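Local coordinates for antifreeze protein type II (Clupea harengus, PDB 2PY2) that probably binds to ice crystals and restrains their growth, protecting the fish from freezing, using a C-type lectin-like fold that carries a calcium ion, at residues H24-D27 and A28-C32; H43-E46 and E47-V51. All coordinates share one frame; numbering follows the deposited sequence.

Both contacts are local: each takes in nearly the whole of a short helix and the residues just before it, and they follow one another in series without nesting or crossing. From the N terminus, strands 9-11, 14-20 and 22-23 lead into contact 1, residues 24-32, on helix 25-33. Strand 38-39 and a short link then carry the chain to contact 2, residues 43-51, on helix 45-52. These are the two helices of the C-type lectin-like domain. They lie on opposite sides of the chain's centre, their contact centres about 21 Å apart. Contact 1 is tied to strand 38-39 and, by a disulfide, to strand 121-128; contact 2 packs on strands 9-11 and 14-20.

Contact 1: residues H24-D27 and A28-C32; sequences HWAD and AQESC
Four backbone hydrogen bonds of the i to i+4 kind join residues 24-27 to 28-32 along helix 25-33, one of the two helices of the C-type lectin-like fold. The series starts at the N-cap residue His24, whose O accepts from Ala28 N at 2.9 Å, and runs to Asp27 O, which takes Ser31 N at 2.8 Å. On the outer side, the carboxylates of Asp27 and Glu30 come together at an oblique angle, their planes 62° apart. Asp27 OD1 is only 3.1 Å from Glu30 OE2, a close approach of like charges that probably raises the proton affinity of one of them. The other oxygen, Asp27 OD2, sits over a face of the His24 ring, 3.4 Å above its plane and toward the rim. On the inner side, Trp25 NE1 is bonded to Ile64 O, while the Gln29 amide is held by Leu39 N and Asn38 OD1. Cys32 carries the disulfide to Cys125. With CG anti to the backbone N (chi1 -166°), the Trp25 indole lies alongside Gln29, itself bent at chi2; the indole and amide planes are 13° apart, and Gln29 CB rests over one indole face near its rim, 4.1 Å from Trp25 CZ3.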
# COMPACT_ATOMS: atom_id res chain seq x y z
N HIS A 24 -12.57 -1.51 -1.21
CA HIS A 24 -11.81 -2.56 -1.87
C HIS A 24 -10.66 -1.87 -2.60
O HIS A 24 -10.65 -0.64 -2.73
CB HIS A 24 -12.66 -3.47 -2.81
CG HIS A 24 -13.41 -2.77 -3.90
ND1 HIS A 24 -12.84 -1.83 -4.73
CD2 HIS A 24 -14.65 -3.00 -4.40
CE1 HIS A 24 -13.69 -1.52 -5.69
NE2 HIS A 24 -14.80 -2.21 -5.51
N TRP A 25 -9.69 -2.63 -3.07
CA TRP A 25 -8.50 -2.05 -3.69
C TRP A 25 -8.75 -1.02 -4.79
O TRP A 25 -8.13 0.05 -4.79
CB TRP A 25 -7.59 -3.17 -4.22
CG TRP A 25 -6.21 -2.70 -4.56
CD1 TRP A 25 -5.09 -2.73 -3.76
CD2 TRP A 25 -5.79 -2.11 -5.80
NE1 TRP A 25 -4.01 -2.20 -4.44
CE2 TRP A 25 -4.42 -1.81 -5.69
CE3 TRP A 25 -6.46 -1.81 -7.00
CZ2 TRP A 25 -3.69 -1.23 -6.73
CZ3 TRP A 25 -5.73 -1.22 -8.04
CH2 TRP A 25 -4.37 -0.94 -7.89
N ALA A 26 -9.63 -1.35 -5.72
CA ALA A 26 -9.94 -0.44 -6.82
C ALA A 26 -10.54 0.88 -6.33
O ALA A 26 -10.14 1.95 -6.81
CB ALA A 26 -10.89 -1.12 -7.81
N ASP A 27 -11.48 0.82 -5.39
CA ASP A 27 -12.08 2.04 -4.84
C ASP A 27 -11.03 2.85 -4.07
O ASP A 27 -11.05 4.08 -4.09
CB ASP A 27 -13.27 1.71 -3.92
CG ASP A 27 -14.56 1.44 -4.69
OD1 ASP A 27 -14.60 1.69 -5.91
OD2 ASP A 27 -15.54 0.97 -4.07
N ALA A 28 -10.12 2.15 -3.39
CA ALA A 28 -9.05 2.82 -2.65
C ALA A 28 -8.15 3.59 -3.61
O ALA A 28 -7.75 4.73 -3.34
CB ALA A 28 -8.23 1.78 -1.88
N GLN A 29 -7.80 2.97 -4.73
CA GLN A 29 -6.96 3.61 -5.73
C GLN A 29 -7.70 4.80 -6.34
O GLN A 29 -7.11 5.86 -6.56
CB GLN A 29 -6.57 2.61 -6.81
CG GLN A 29 -5.90 3.22 -8.04
CD GLN A 29 -4.54 3.83 -7.76
OE1 GLN A 29 -3.97 3.67 -6.68
NE2 GLN A 29 -4.00 4.53 -8.76
N GLU A 30 -8.98 4.61 -6.62
CA GLU A 30 -9.80 5.68 -7.19
C GLU A 30 -9.84 6.85 -6.21
O GLU A 30 -9.72 8.01 -6.59
CB GLU A 30 -11.22 5.17 -7.48
CG GLU A 30 -11.28 4.04 -8.53
CD GLU A 30 -12.67 3.42 -8.68
OE1 GLU A 30 -13.62 4.15 -9.06
OE2 GLU A 30 -12.82 2.19 -8.43
N SER A 31 -9.99 6.53 -4.93
CA SER A 31 -10.04 7.55 -3.89
C SER A 31 -8.73 8.35 -3.88
O SER A 31 -8.75 9.58 -3.74
CB SER A 31 -10.29 6.90 -2.53
OG SER A 31 -10.55 7.88 -1.53
N CYS A 32 -7.59 7.68 -4.05
CA CYS A 32 -6.31 8.38 -4.07
C CYS A 32 -6.19 9.27 -5.31
O CYS A 32 -5.66 10.39 -5.25
CB CYS A 32 -5.12 7.42 -4.09
SG CYS A 32 -4.84 6.33 -2.65

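Contact 2: residues H43-E46 and E47-V51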
# COMPACT_ATOMS: atom_id res chain seq x y z
N HIS A 43 9.64 1.56 -0.68
CA HIS A 43 10.95 1.19 -1.22
C HIS A 43 12.09 0.95 -0.23
O HIS A 43 13.24 0.78 -0.64
CB HIS A 43 11.37 2.26 -2.22
CG HIS A 43 10.36 2.50 -3.29
ND1 HIS A 43 10.19 1.64 -4.35
CD2 HIS A 43 9.42 3.47 -3.43
CE1 HIS A 43 9.19 2.07 -5.10
NE2 HIS A 43 8.70 3.17 -4.56
N SER A 44 11.79 0.95 1.06
CA SER A 44 12.83 0.73 2.06
C SER A 44 12.18 0.50 3.41
O SER A 44 11.01 0.82 3.62
CB SER A 44 13.75 1.94 2.16
OG SER A 44 13.07 3.05 2.73
N LEU A 45 12.96 -0.04 4.35
CA LEU A 45 12.45 -0.28 5.69
C LEU A 45 12.12 1.07 6.32
O LEU A 45 11.17 1.20 7.07
CB LEU A 45 13.49 -1.00 6.54
CG LEU A 45 13.07 -1.20 8.00
CD1 LEU A 45 11.83 -2.07 8.09
CD2 LEU A 45 14.20 -1.86 8.73
N GLU A 46 12.94 2.07 6.02
CA GLU A 46 12.73 3.41 6.56
C GLU A 46 11.36 3.95 6.12
O GLU A 46 10.64 4.57 6.91
CB GLU A 46 13.84 4.34 6.07
CG GLU A 46 15.23 4.02 6.64
CD GLU A 46 15.68 2.57 6.42
OE1 GLU A 46 15.78 2.12 5.26
OE2 GLU A 46 15.93 1.88 7.44
N GLU A 47 11.01 3.70 4.87
CA GLU A 47 9.72 4.17 4.35
C GLU A 47 8.60 3.34 4.97
O GLU A 47 7.54 3.87 5.31
CB GLU A 47 9.71 4.04 2.83
CG GLU A 47 8.74 4.98 2.14
CD GLU A 47 9.12 5.22 0.69
OE1 GLU A 47 9.15 6.40 0.27
OE2 GLU A 47 9.38 4.24 -0.04
N SER A 48 8.84 2.05 5.11
CA SER A 48 7.87 1.15 5.69
C SER A 48 7.54 1.59 7.11
O SER A 48 6.39 1.62 7.51
CB SER A 48 8.40 -0.28 5.73
OG SER A 48 7.47 -1.11 6.39
N THR A 49 8.57 1.93 7.87
CA THR A 49 8.38 2.37 9.24
C THR A 49 7.59 3.68 9.29
O THR A 49 6.68 3.83 10.10
CB THR A 49 9.75 2.53 9.93
OG1 THR A 49 10.39 1.25 9.97
CG2 THR A 49 9.60 3.07 11.35
N PHE A 50 7.94 4.62 8.41
CA PHE A 50 7.24 5.89 8.36
C PHE A 50 5.75 5.69 8.09
O PHE A 50 4.90 6.31 8.74
CB PHE A 50 7.82 6.79 7.27
CG PHE A 50 7.10 8.10 7.14
CD1 PHE A 50 7.39 9.17 7.99
CD2 PHE A 50 6.08 8.26 6.20
CE1 PHE A 50 6.68 10.37 7.91
CE2 PHE A 50 5.36 9.45 6.12
CZ PHE A 50 5.66 10.51 6.98
N VAL A 51 5.43 4.84 7.12
CA VAL A 51 4.03 4.61 6.81
C VAL A 51 3.33 3.88 7.95
O VAL A 51 2.17 4.17 8.26
CB VAL A 51 3.86 3.82 5.49
CG1 VAL A 51 4.42 4.63 4.33
CG2 VAL A 51 4.58 2.50 5.58
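The backbone turns from an extended Ser44 into helix 45-52, where Ser48 N, Thr49 N and Phe50 N donate to Ser44 O, Leu45 O and Glu46 O. Ser44 is the N-cap: with chi1 at 69°, its OG lies between the backbone N and the carbonyl carbon and accepts from Glu47 N at 3.0 Å. The Glu47 side chain, extended beyond CG, passes over the cap residue to the one before it, where Glu47 OE2 accepts from His43 N at 2.8 Å in a somewhat bent bond, met nearly along its own C-O axis. That same oxygen lies 3.5 Å from His43 CD2, and the imidazole and carboxylate run side by side with their planes 59° apart. In this C-type lectin-like fold the helix packs on strands 9-11 and 14-20: Glu47 OE1 forms a salt bridge with Arg14 of strand 14-20, and Phe50 stacks on Phe11 of strand 9-11. The His43 ring is fixed at both nitrogens, NE2 by Ser41 OG and ND1 by Asp84 OD1. On the exposed side, Leu45 CD1 passes 4.1 Å from Thr49 OG1, a hydroxyl that also lies 3.0 Å from Leu45 O.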